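Local coordinates for angiotensin-converting enzyme (Anopheles gambiae, PDB 6S1Z), which probably cleaves dipeptides from the C-terminal end of peptides as a zinc-dependent peptidase of the angiotensin-converting enzyme family, at residues K84-K89 with P372-G377; A328-F333 with Q363-Y368; K30-L35 with A56-E61. All coordinates share one frame; numbering follows the deposited sequence.

How the contacts relate
The three contacts form a triangle on one side of the mostly helical chain, their centres about 17 to 18 Å apart. Contact 2 lies closest to the active site: the side chain of Ala-330 is about 7 Å from the zinc ion, and Ala-328 to Trp-331 run along fosinoprilat. Contact 1 meets contact 2 where Arg-376 C packs 3.1 Å from Tyr-368 CE1. Contact 3 meets it through Phe-333 O, 3.2 Å from Ala-31 CB. Contacts 1 and 3 barely touch, through Val-373 CG2 and Lys-30 CG at 4.2 Å. Helix 12-42, which carries residues 30-35, also borders contact 1, and the side chain of Gln-33 is about 8 Å from fosinoprilat.

Contact 1: residues K84-K89 with P372-G377; sequences KRRIKK and PVEFRG
Arg-86 and Phe-375 join helix 82-89 to the loop after the HExxH helix 349-368 of this largely helical, probably gluzincin-type peptidase. The close part of the contact is built from the aliphatic stems of charged residues. Arg-85 CG comes to the edge of the Phe-375 ring, near its plane, 3.7 Å from CE1. Arg-86 CG meets the same ring obliquely, 3.7 Å from CZ. The Arg-86 and Phe-375 side chains cross at about a right angle. Glu-374 adds its carboxylate, with OE2 lying above one ring face toward the rim.

The polar ends do not pair across this contact. Glu-374 OE2 is 4.4 Å from Arg-86 NE and well out of the guanidinium plane, so only a general charge attraction is likely. Arg-86 instead makes a salt bridge from NH2 to Glu-23 of helix 12-42.

The looser side is at Lys-89, which is partly exposed to solvent. Its CB and CG pass Glu-374 CB, running in the opposite direction, while the amine leads away from the loop. On the buried side, Glu-374 OE2 rests 3.5 Å from both CB and CD of Arg-86.

Contact 2: residues A328-F333 with Q363-Y368; sequences ASAWDF and QYYLQY. With KS8 (fosinoprilat), chain C.
The first torsions of Tyr-365 and Asp-332 help bring them together. In Tyr-365, CG is anti to the carbonyl carbon (chi1 -56°), which carries the ring from helix 349-368 to strand 329-332. In Asp-332, CG is anti to the backbone N (chi1 180°). This lays the carboxylate out past CB, alongside the ring, with OD2 3.8 Å from Tyr-365 CD1.

Asp-332 CB sits over the centre of the Tyr-365 ring, 3.4 Å from the centroid. This is a CH-pi contact almost along the ring normal. The carboxylate is tilted 30° from the ring plane. Its OD1 accepts a hydrogen bond from Phe-334 N, while OD2 lies at the edge of the Tyr-368 ring. Tyr-368 OH is hydrogen-bonded to His-384.

The far end of Tyr-365 is polar. Its OH donates to Ala-330 O at 3.1 Å, approaching from well above the carbonyl plane. Trp-331 O approaches the ring obliquely, 3.2 Å from Tyr-365 CE2. Ala-330 CB packs 4.3 Å from the same CE2. The tyrosine therefore touches three successive strand residues.

The strand and the residue before it also border the inhibitor. The CA-CB bond of Trp-331 points away from the helix, and its ring reaches fosinoprilat, with CH2 3.9 Å from C12. Ala-328 O is 3.3 Å from C04. Ala-330 also packs on Glu-358 and His-361 of the HExxH sequence, whose two histidines bind the zinc ion. An edge strand beside this helix, with Glu-385 probably the third zinc ligand, is consistent with a gluzincin metallopeptidase active site.

Contact 3: residues K30-L35 with A56-E61; sequences KAHQTL and AADFAE
Lys-30 and Gln-33 of helix 12-42 pack around Phe-59 of helix 46-68. The two helices are consecutive and run nearly antiparallel, at 158°, with their short axes 8.9 Å apart. They form a helical hairpin.

The apolar contacts centre on Phe-59. Its CG is anti to the backbone N (chi1 -175°), which sets the ring between Lys-30 and Gln-33. The Lys-30 chain bends at chi2 and passes obliquely along the outer part of the ring. Lys-30 CG is 3.4 Å from Phe-59 CE1, and Lys-30 CD is 3.3 Å from Phe-59 CZ. Beside Gln-33, the small Ala-56 allows a close approach: Gln-33 CG lies 3.8 Å from Ala-56 CA. The nearest backbone pair, Gln-33 CA and Ala-56 CA, is 5.3 Å apart. Ala-56 also packs on Phe-103 and Leu-107 of helix 100-118, while Tyr-26 meets the Phe-59 ring edge-to-face.

Polar groups meet the same ring. Gln-33 OE1 lies over one face, offset toward the rim, 3.7 Å from Phe-59 CG. The amide stands almost upright on the ring, with the planes 86° apart. Lys-30 N comes up to the ring obliquely, and Lys-30 NZ ends near CZ and CE2.

At the margin, His-32 and Asp-58 come near each other. Asp-58 OD2 lies near the plane of the His-32 ring, at its edge; His-32 ND1 is 5.0 Å from it, too far for a hydrogen bond.

The contact thus rests mainly on packing against Phe-59, with Gln-33 CG on Ala-56 beside it. Any attraction between His-32 and Asp-58 would be weak and would depend on the charge of the histidine.

Contact 1: residues K84-K89 with P372-G377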
loop_
_atom_site.group_PDB
_atom_site.type_symbol
_atom_site.label_atom_id
_atom_site.label_comp_id
_atom_site.label_asym_id
_atom_site.label_seq_id
_atom_site.Cartn_x
_atom_site.Cartn_y
_atom_site.Cartn_z
ATOM N N LYS A 84 29.437 11.967 -6.680
ATOM C CA LYS A 84 28.632 13.147 -6.379
ATOM C C LYS A 84 27.240 12.762 -5.896
ATOM O O LYS A 84 26.666 13.439 -5.036
ATOM C CB LYS A 84 28.546 14.046 -7.615
ATOM C CG LYS A 84 29.901 14.493 -8.154
ATOM C CD LYS A 84 29.750 15.586 -9.199
ATOM C CE LYS A 84 29.460 16.935 -8.558
ATOM N NZ LYS A 84 28.887 17.898 -9.537
ATOM N N ARG A 85 26.683 11.676 -6.433
ATOM C CA ARG A 85 25.419 11.161 -5.917
ATOM C C ARG A 85 25.544 10.816 -4.438
ATOM O O ARG A 85 24.744 11.267 -3.612
ATOM C CB ARG A 85 24.987 9.934 -6.721
ATOM C CG ARG A 85 23.583 9.432 -6.403
ATOM C CD ARG A 85 22.531 10.136 -7.245
ATOM N NE ARG A 85 21.226 9.485 -7.145
ATOM C CZ ARG A 85 20.887 8.380 -7.803
ATOM N NH1 ARG A 85 21.758 7.788 -8.610
ATOM N NH2 ARG A 85 19.676 7.862 -7.650
ATOM N N ARG A 86 26.562 10.028 -4.084
ATOM C CA ARG A 86 26.722 9.594 -2.700
ATOM C C ARG A 86 26.904 10.784 -1.765
ATOM O O ARG A 86 26.325 10.820 -0.674
ATOM C CB ARG A 86 27.909 8.637 -2.580
ATOM C CG ARG A 86 28.012 7.621 -3.707
ATOM C CD ARG A 86 28.782 6.382 -3.282
ATOM N NE ARG A 86 30.133 6.695 -2.828
ATOM C CZ ARG A 86 30.985 5.796 -2.345
ATOM N NH1 ARG A 86 32.196 6.169 -1.954
ATOM N NH2 ARG A 86 30.628 4.522 -2.251
ATOM N N ILE A 87 27.707 11.770 -2.177
ATOM C CA ILE A 87 27.987 12.914 -1.313
ATOM C C ILE A 87 26.707 13.659 -0.963
ATOM O O ILE A 87 26.625 14.307 0.090
ATOM C CB ILE A 87 29.017 13.847 -1.985
ATOM C CG1 ILE A 87 30.373 13.147 -2.132
ATOM C CG2 ILE A 87 29.169 15.143 -1.196
ATOM C CD1 ILE A 87 31.044 12.777 -0.816
ATOM N N LYS A 88 25.689 13.585 -1.825
ATOM C CA LYS A 88 24.418 14.248 -1.575
ATOM C C LYS A 88 23.264 13.278 -1.357
ATOM O O LYS A 88 22.198 13.706 -0.902
ATOM C CB LYS A 88 24.074 15.192 -2.739
ATOM C CG LYS A 88 23.306 16.441 -2.316
ATOM C CD LYS A 88 23.373 17.537 -3.374
ATOM C CE LYS A 88 22.532 17.203 -4.595
ATOM N NZ LYS A 88 22.579 18.295 -5.608
ATOM N N LYS A 89 23.444 11.993 -1.665
ATOM C CA LYS A 89 22.430 10.987 -1.381
ATOM C C LYS A 89 22.548 10.418 0.028
ATOM O O LYS A 89 21.620 9.743 0.487
ATOM C CB LYS A 89 22.516 9.842 -2.399
ATOM C CG LYS A 89 21.226 9.053 -2.571
ATOM C CD LYS A 89 20.184 9.861 -3.334
ATOM C CE LYS A 89 18.873 9.105 -3.469
ATOM N NZ LYS A 89 17.806 9.937 -4.092
ATOM N N PRO A 372 25.920 0.368 -1.201
ATOM C CA PRO A 372 26.150 1.213 -0.024
ATOM C C PRO A 372 24.839 1.755 0.523
ATOM O O PRO A 372 23.820 1.818 -0.168
ATOM C CB PRO A 372 27.045 2.337 -0.557
ATOM C CG PRO A 372 26.762 2.387 -2.017
ATOM C CD PRO A 372 26.453 0.978 -2.432
ATOM N N VAL A 373 24.890 2.172 1.792
ATOM C CA VAL A 373 23.680 2.536 2.529
ATOM C C VAL A 373 22.786 3.473 1.730
ATOM O O VAL A 373 21.558 3.444 1.877
ATOM C CB VAL A 373 24.063 3.153 3.891
ATOM C CG1 VAL A 373 24.730 4.508 3.698
ATOM C CG2 VAL A 373 22.837 3.274 4.786
ATOM N N GLU A 374 23.371 4.316 0.875
ATOM C CA GLU A 374 22.560 5.231 0.080
ATOM C C GLU A 374 21.699 4.471 -0.920
ATOM O O GLU A 374 20.479 4.661 -0.978
ATOM C CB GLU A 374 23.450 6.232 -0.657
ATOM C CG GLU A 374 24.411 6.997 0.228
ATOM C CD GLU A 374 25.841 6.498 0.120
ATOM O OE1 GLU A 374 26.587 6.615 1.113
ATOM O OE2 GLU A 374 26.223 5.989 -0.956
ATOM N N PHE A 375 22.323 3.608 -1.720
ATOM C CA PHE A 375 21.643 2.907 -2.795
ATOM C C PHE A 375 20.985 1.612 -2.328
ATOM O O PHE A 375 20.691 0.742 -3.155
ATOM C CB PHE A 375 22.629 2.625 -3.932
ATOM C CG PHE A 375 23.450 3.822 -4.334
ATOM C CD1 PHE A 375 22.906 5.098 -4.312
ATOM C CD2 PHE A 375 24.769 3.671 -4.731
ATOM C CE1 PHE A 375 23.662 6.196 -4.682
ATOM C CE2 PHE A 375 25.528 4.767 -5.100
ATOM C CZ PHE A 375 24.972 6.029 -5.075
ATOM N N ARG A 376 20.747 1.468 -1.024
ATOM C CA ARG A 376 20.039 0.304 -0.490
ATOM C C ARG A 376 18.546 0.610 -0.353
ATOM O O ARG A 376 17.950 0.532 0.721
ATOM C CB ARG A 376 20.643 -0.120 0.844
ATOM C CG ARG A 376 22.036 -0.709 0.720
ATOM C CD ARG A 376 22.489 -1.373 2.006
ATOM N NE ARG A 376 21.677 -2.543 2.328
ATOM C CZ ARG A 376 22.030 -3.482 3.199
ATOM N NH1 ARG A 376 23.190 -3.401 3.839
ATOM N NH2 ARG A 376 21.224 -4.510 3.427
ATOM N N GLY A 377 17.946 0.961 -1.484
ATOM C CA GLY A 377 16.535 1.290 -1.520
ATOM C C GLY A 377 16.033 1.301 -2.944
ATOM O O GLY A 377 16.812 1.406 -3.897
#

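Contact 2: residues A328-F333 with Q363-Y368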
loop_
_atom_site.group_PDB
_atom_site.type_symbol
_atom_site.label_atom_id
_atom_site.label_comp_id
_atom_site.label_asym_id
_atom_site.label_seq_id
_atom_site.Cartn_x
_atom_site.Cartn_y
_atom_site.Cartn_z
ATOM N N ALA A 328 0.522 -5.491 8.310
ATOM C CA ALA A 328 1.577 -6.223 7.622
ATOM C C ALA A 328 2.698 -5.286 7.193
ATOM O O ALA A 328 2.459 -4.133 6.824
ATOM C CB ALA A 328 1.001 -6.948 6.404
ATOM N N SER A 329 3.929 -5.789 7.248
ATOM C CA SER A 329 5.093 -4.980 6.922
ATOM C C SER A 329 6.271 -5.894 6.622
ATOM O O SER A 329 6.278 -7.073 6.986
ATOM C CB SER A 329 5.439 -4.018 8.065
ATOM O OG SER A 329 5.621 -4.719 9.284
ATOM N N ALA A 330 7.265 -5.328 5.941
ATOM C CA ALA A 330 8.510 -6.012 5.623
ATOM C C ALA A 330 9.670 -5.095 5.976
ATOM O O ALA A 330 9.634 -3.898 5.676
ATOM C CB ALA A 330 8.578 -6.404 4.145
ATOM N N TRP A 331 10.698 -5.656 6.608
ATOM C CA TRP A 331 11.767 -4.868 7.199
ATOM C C TRP A 331 13.114 -5.205 6.577
ATOM O O TRP A 331 13.341 -6.322 6.099
ATOM C CB TRP A 331 11.838 -5.096 8.715
ATOM C CG TRP A 331 10.621 -4.625 9.447
ATOM C CD1 TRP A 331 9.412 -5.253 9.513
ATOM C CD2 TRP A 331 10.494 -3.426 10.219
ATOM N NE1 TRP A 331 8.538 -4.519 10.279
ATOM C CE2 TRP A 331 9.179 -3.392 10.724
ATOM C CE3 TRP A 331 11.365 -2.378 10.533
ATOM C CZ2 TRP A 331 8.714 -2.352 11.524
ATOM C CZ3 TRP A 331 10.900 -1.345 11.327
ATOM C CH2 TRP A 331 9.587 -1.340 11.815
ATOM N N ASP A 332 14.006 -4.216 6.590
ATOM C CA ASP A 332 15.404 -4.388 6.207
ATOM C C ASP A 332 16.257 -3.793 7.318
ATOM O O ASP A 332 16.359 -2.568 7.441
ATOM C CB ASP A 332 15.711 -3.716 4.871
ATOM C CG ASP A 332 17.164 -3.882 4.459
ATOM O OD1 ASP A 332 17.872 -4.706 5.075
ATOM O OD2 ASP A 332 17.601 -3.180 3.521
ATOM N N PHE A 333 16.870 -4.654 8.125
ATOM C CA PHE A 333 17.791 -4.216 9.163
ATOM C C PHE A 333 19.190 -3.971 8.623
ATOM O O PHE A 333 20.153 -3.947 9.400
ATOM C CB PHE A 333 17.836 -5.249 10.291
ATOM C CG PHE A 333 16.483 -5.742 10.705
ATOM C CD1 PHE A 333 15.894 -6.809 10.049
ATOM C CD2 PHE A 333 15.795 -5.137 11.741
ATOM C CE1 PHE A 333 14.647 -7.261 10.417
ATOM C CE2 PHE A 333 14.548 -5.588 12.116
ATOM C CZ PHE A 333 13.974 -6.651 11.454
ATOM N N GLN A 363 12.295 -9.192 -1.179
ATOM C CA GLN A 363 13.147 -9.461 -2.332
ATOM C C GLN A 363 13.976 -8.237 -2.697
ATOM O O GLN A 363 15.186 -8.335 -2.928
ATOM C CB GLN A 363 12.293 -9.900 -3.522
ATOM C CG GLN A 363 13.079 -10.073 -4.810
ATOM C CD GLN A 363 14.202 -11.079 -4.665
ATOM O OE1 GLN A 363 15.355 -10.792 -4.988
ATOM N NE2 GLN A 363 13.869 -12.267 -4.176
ATOM N N TYR A 364 13.331 -7.070 -2.756
ATOM C CA TYR A 364 14.036 -5.849 -3.130
ATOM C C TYR A 364 15.221 -5.587 -2.211
ATOM O O TYR A 364 16.240 -5.041 -2.650
ATOM C CB TYR A 364 13.067 -4.667 -3.100
ATOM C CG TYR A 364 13.284 -3.644 -4.193
ATOM C CD1 TYR A 364 14.542 -3.429 -4.740
ATOM C CD2 TYR A 364 12.224 -2.891 -4.679
ATOM C CE1 TYR A 364 14.738 -2.494 -5.737
ATOM C CE2 TYR A 364 12.410 -1.953 -5.676
ATOM C CZ TYR A 364 13.668 -1.761 -6.202
ATOM O OH TYR A 364 13.858 -0.826 -7.195
ATOM N N TYR A 365 15.109 -5.967 -0.936
ATOM C CA TYR A 365 16.229 -5.823 -0.014
ATOM C C TYR A 365 17.385 -6.731 -0.414
ATOM O O TYR A 365 18.543 -6.298 -0.464
ATOM C CB TYR A 365 15.775 -6.142 1.411
ATOM C CG TYR A 365 14.604 -5.317 1.895
ATOM C CD1 TYR A 365 14.457 -3.990 1.517
ATOM C CD2 TYR A 365 13.648 -5.865 2.739
ATOM C CE1 TYR A 365 13.389 -3.233 1.964
ATOM C CE2 TYR A 365 12.576 -5.119 3.189
ATOM C CZ TYR A 365 12.451 -3.802 2.799
ATOM O OH TYR A 365 11.386 -3.056 3.246
ATOM N N LEU A 366 17.085 -7.998 -0.705
ATOM C CA LEU A 366 18.124 -8.967 -1.026
ATOM C C LEU A 366 18.855 -8.625 -2.318
ATOM O O LEU A 366 19.967 -9.120 -2.535
ATOM C CB LEU A 366 17.509 -10.364 -1.131
ATOM C CG LEU A 366 16.730 -10.823 0.104
ATOM C CD1 LEU A 366 15.932 -12.085 -0.181
ATOM C CD2 LEU A 366 17.678 -11.045 1.274
ATOM N N GLN A 367 18.264 -7.791 -3.173
ATOM C CA GLN A 367 18.878 -7.486 -4.459
ATOM C C GLN A 367 19.911 -6.371 -4.345
ATOM O O GLN A 367 20.962 -6.436 -4.992
ATOM C CB GLN A 367 17.799 -7.114 -5.476
ATOM C CG GLN A 367 16.861 -8.263 -5.822
ATOM C CD GLN A 367 17.575 -9.416 -6.506
ATOM O OE1 GLN A 367 18.751 -9.315 -6.853
ATOM N NE2 GLN A 367 16.863 -10.520 -6.705
ATOM N N TYR A 368 19.642 -5.344 -3.534
ATOM C CA TYR A 368 20.573 -4.233 -3.377
ATOM C C TYR A 368 21.292 -4.253 -2.031
ATOM O O TYR A 368 21.851 -3.233 -1.618
ATOM C CB TYR A 368 19.858 -2.891 -3.576
ATOM C CG TYR A 368 18.660 -2.619 -2.684
ATOM C CD1 TYR A 368 18.759 -2.676 -1.298
ATOM C CD2 TYR A 368 17.437 -2.260 -3.235
ATOM C CE1 TYR A 368 17.670 -2.412 -0.493
ATOM C CE2 TYR A 368 16.344 -1.992 -2.436
ATOM C CZ TYR A 368 16.465 -2.070 -1.067
ATOM O OH TYR A 368 15.377 -1.801 -0.269
HETATM C C04 KS8 C . 3.587 -1.591 5.012
HETATM C C05 KS8 C . 4.616 -0.402 4.773
HETATM C C06 KS8 C . 4.957 0.368 6.115
HETATM C C07 KS8 C . 6.334 -0.015 6.675
HETATM C C08 KS8 C . 6.671 0.765 8.029
HETATM C C09 KS8 C . 7.229 2.036 7.978
HETATM C C10 KS8 C . 7.520 2.713 9.153
HETATM C C11 KS8 C . 7.247 2.111 10.401
HETATM C C12 KS8 C . 6.694 0.856 10.452
HETATM C C13 KS8 C . 6.400 0.169 9.267
HETATM C C14 KS8 C . 1.479 -3.094 3.522
HETATM C C15 KS8 C . 0.490 -1.940 3.132
HETATM C C18 KS8 C . -1.255 -3.475 2.095
HETATM C C19 KS8 C . -2.129 -3.265 0.808
HETATM C C20 KS8 C . -2.337 -1.714 0.765
HETATM C C21 KS8 C . -1.905 -1.223 1.982
HETATM C C22 KS8 C . -3.031 -1.158 2.996
HETATM C C25 KS8 C . -1.463 -3.738 -0.422
HETATM C C26 KS8 C . -1.162 -5.255 -0.320
HETATM C C27 KS8 C . -2.385 -6.153 -0.529
HETATM C C28 KS8 C . -3.032 -5.863 -1.868
HETATM C C29 KS8 C . -3.463 -4.392 -1.921
HETATM C C30 KS8 C . -2.289 -3.433 -1.676
HETATM N N17 KS8 C . -0.811 -2.256 2.444
HETATM O O01 KS8 C . 3.359 -1.582 2.293
HETATM O O03 KS8 C . 4.185 -3.718 3.278
HETATM O O16 KS8 C . 0.773 -0.812 3.387
HETATM O O23 KS8 C . -3.562 -2.228 3.442
HETATM O O24 KS8 C . -3.422 -0.088 3.381
HETATM P P02 KS8 C . 3.215 -2.503 3.438
#

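Contact 3: residues K30-L35 with A56-E61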
loop_
_atom_site.group_PDB
_atom_site.type_symbol
_atom_site.label_atom_id
_atom_site.label_comp_id
_atom_site.label_asym_id
_atom_site.label_seq_id
_atom_site.Cartn_x
_atom_site.Cartn_y
_atom_site.Cartn_z
ATOM N N LYS A 30 22.023 2.761 11.471
ATOM C CA LYS A 30 20.756 2.452 10.817
ATOM C C LYS A 30 20.172 1.157 11.369
ATOM O O LYS A 30 19.007 1.109 11.780
ATOM C CB LYS A 30 20.951 2.337 9.302
ATOM C CG LYS A 30 20.863 3.644 8.521
ATOM C CD LYS A 30 19.487 4.290 8.629
ATOM C CE LYS A 30 19.290 5.360 7.563
ATOM N NZ LYS A 30 18.016 6.108 7.738
ATOM N N ALA A 31 20.978 0.091 11.387
ATOM C CA ALA A 31 20.510 -1.186 11.914
ATOM C C ALA A 31 20.156 -1.073 13.391
ATOM O O ALA A 31 19.141 -1.620 13.837
ATOM C CB ALA A 31 21.573 -2.263 11.698
ATOM N N HIS A 32 20.983 -0.370 14.167
ATOM C CA HIS A 32 20.665 -0.143 15.573
ATOM C C HIS A 32 19.324 0.564 15.716
ATOM O O HIS A 32 18.463 0.140 16.496
ATOM C CB HIS A 32 21.779 0.669 16.233
ATOM C CG HIS A 32 21.546 0.948 17.686
ATOM N ND1 HIS A 32 22.071 2.050 18.325
ATOM C CD2 HIS A 32 20.850 0.264 18.625
ATOM C CE1 HIS A 32 21.705 2.036 19.594
ATOM N NE2 HIS A 32 20.964 0.964 19.802
ATOM N N GLN A 33 19.129 1.651 14.967
ATOM C CA GLN A 33 17.842 2.340 14.975
ATOM C C GLN A 33 16.749 1.486 14.346
ATOM O O GLN A 33 15.595 1.534 14.787
ATOM C CB GLN A 33 17.969 3.678 14.244
ATOM C CG GLN A 33 16.660 4.433 14.053
ATOM C CD GLN A 33 16.439 4.839 12.609
ATOM O OE1 GLN A 33 17.243 5.566 12.026
ATOM N NE2 GLN A 33 15.350 4.358 12.021
ATOM N N THR A 34 17.089 0.703 13.323
ATOM C CA THR A 34 16.095 -0.152 12.683
ATOM C C THR A 34 15.704 -1.309 13.593
ATOM O O THR A 34 14.517 -1.623 13.741
ATOM C CB THR A 34 16.634 -0.674 11.351
ATOM O OG1 THR A 34 16.925 0.430 10.485
ATOM C CG2 THR A 34 15.621 -1.589 10.682
ATOM N N LEU A 35 16.692 -1.958 14.212
ATOM C CA LEU A 35 16.398 -3.045 15.142
ATOM C C LEU A 35 15.552 -2.546 16.306
ATOM O O LEU A 35 14.552 -3.172 16.675
ATOM C CB LEU A 35 17.701 -3.664 15.647
ATOM C CG LEU A 35 17.556 -4.792 16.672
ATOM C CD1 LEU A 35 16.780 -5.963 16.086
ATOM C CD2 LEU A 35 18.923 -5.243 17.164
ATOM N N ALA A 56 17.273 6.305 17.499
ATOM C CA ALA A 56 16.983 7.349 16.522
ATOM C C ALA A 56 17.751 8.622 16.850
ATOM O O ALA A 56 18.444 9.182 15.992
ATOM C CB ALA A 56 15.479 7.618 16.479
ATOM N N ALA A 57 17.641 9.094 18.093
ATOM C CA ALA A 57 18.423 10.251 18.516
ATOM C C ALA A 57 19.914 9.978 18.369
ATOM O O ALA A 57 20.662 10.813 17.848
ATOM C CB ALA A 57 18.077 10.617 19.959
ATOM N N ASP A 58 20.367 8.806 18.824
ATOM C CA ASP A 58 21.757 8.418 18.607
ATOM C C ASP A 58 22.102 8.400 17.127
ATOM O O ASP A 58 23.258 8.630 16.754
ATOM C CB ASP A 58 22.030 7.044 19.218
ATOM C CG ASP A 58 22.103 7.079 20.730
ATOM O OD1 ASP A 58 21.955 8.175 21.310
ATOM O OD2 ASP A 58 22.314 6.008 21.338
ATOM N N PHE A 59 21.119 8.120 16.270
ATOM C CA PHE A 59 21.368 8.116 14.835
ATOM C C PHE A 59 21.377 9.530 14.271
ATOM O O PHE A 59 22.259 9.885 13.481
ATOM C CB PHE A 59 20.318 7.273 14.116
ATOM C CG PHE A 59 20.579 7.134 12.655
ATOM C CD1 PHE A 59 21.367 6.104 12.182
ATOM C CD2 PHE A 59 20.065 8.048 11.753
ATOM C CE1 PHE A 59 21.625 5.976 10.841
ATOM C CE2 PHE A 59 20.319 7.925 10.406
ATOM C CZ PHE A 59 21.102 6.886 9.949
ATOM N N ALA A 60 20.392 10.348 14.655
ATOM C CA ALA A 60 20.357 11.731 14.194
ATOM C C ALA A 60 21.687 12.424 14.456
ATOM O O ALA A 60 22.177 13.185 13.614
ATOM C CB ALA A 60 19.217 12.483 14.881
ATOM N N GLU A 61 22.288 12.166 15.620
ATOM C CA GLU A 61 23.613 12.704 15.903
ATOM C C GLU A 61 24.626 12.267 14.853
ATOM O O GLU A 61 25.551 13.021 14.530
ATOM C CB GLU A 61 24.063 12.266 17.298
ATOM C CG GLU A 61 23.154 12.750 18.423
ATOM C CD GLU A 61 23.402 12.026 19.734
ATOM O OE1 GLU A 61 24.280 11.137 19.769
ATOM O OE2 GLU A 61 22.715 12.343 20.728
#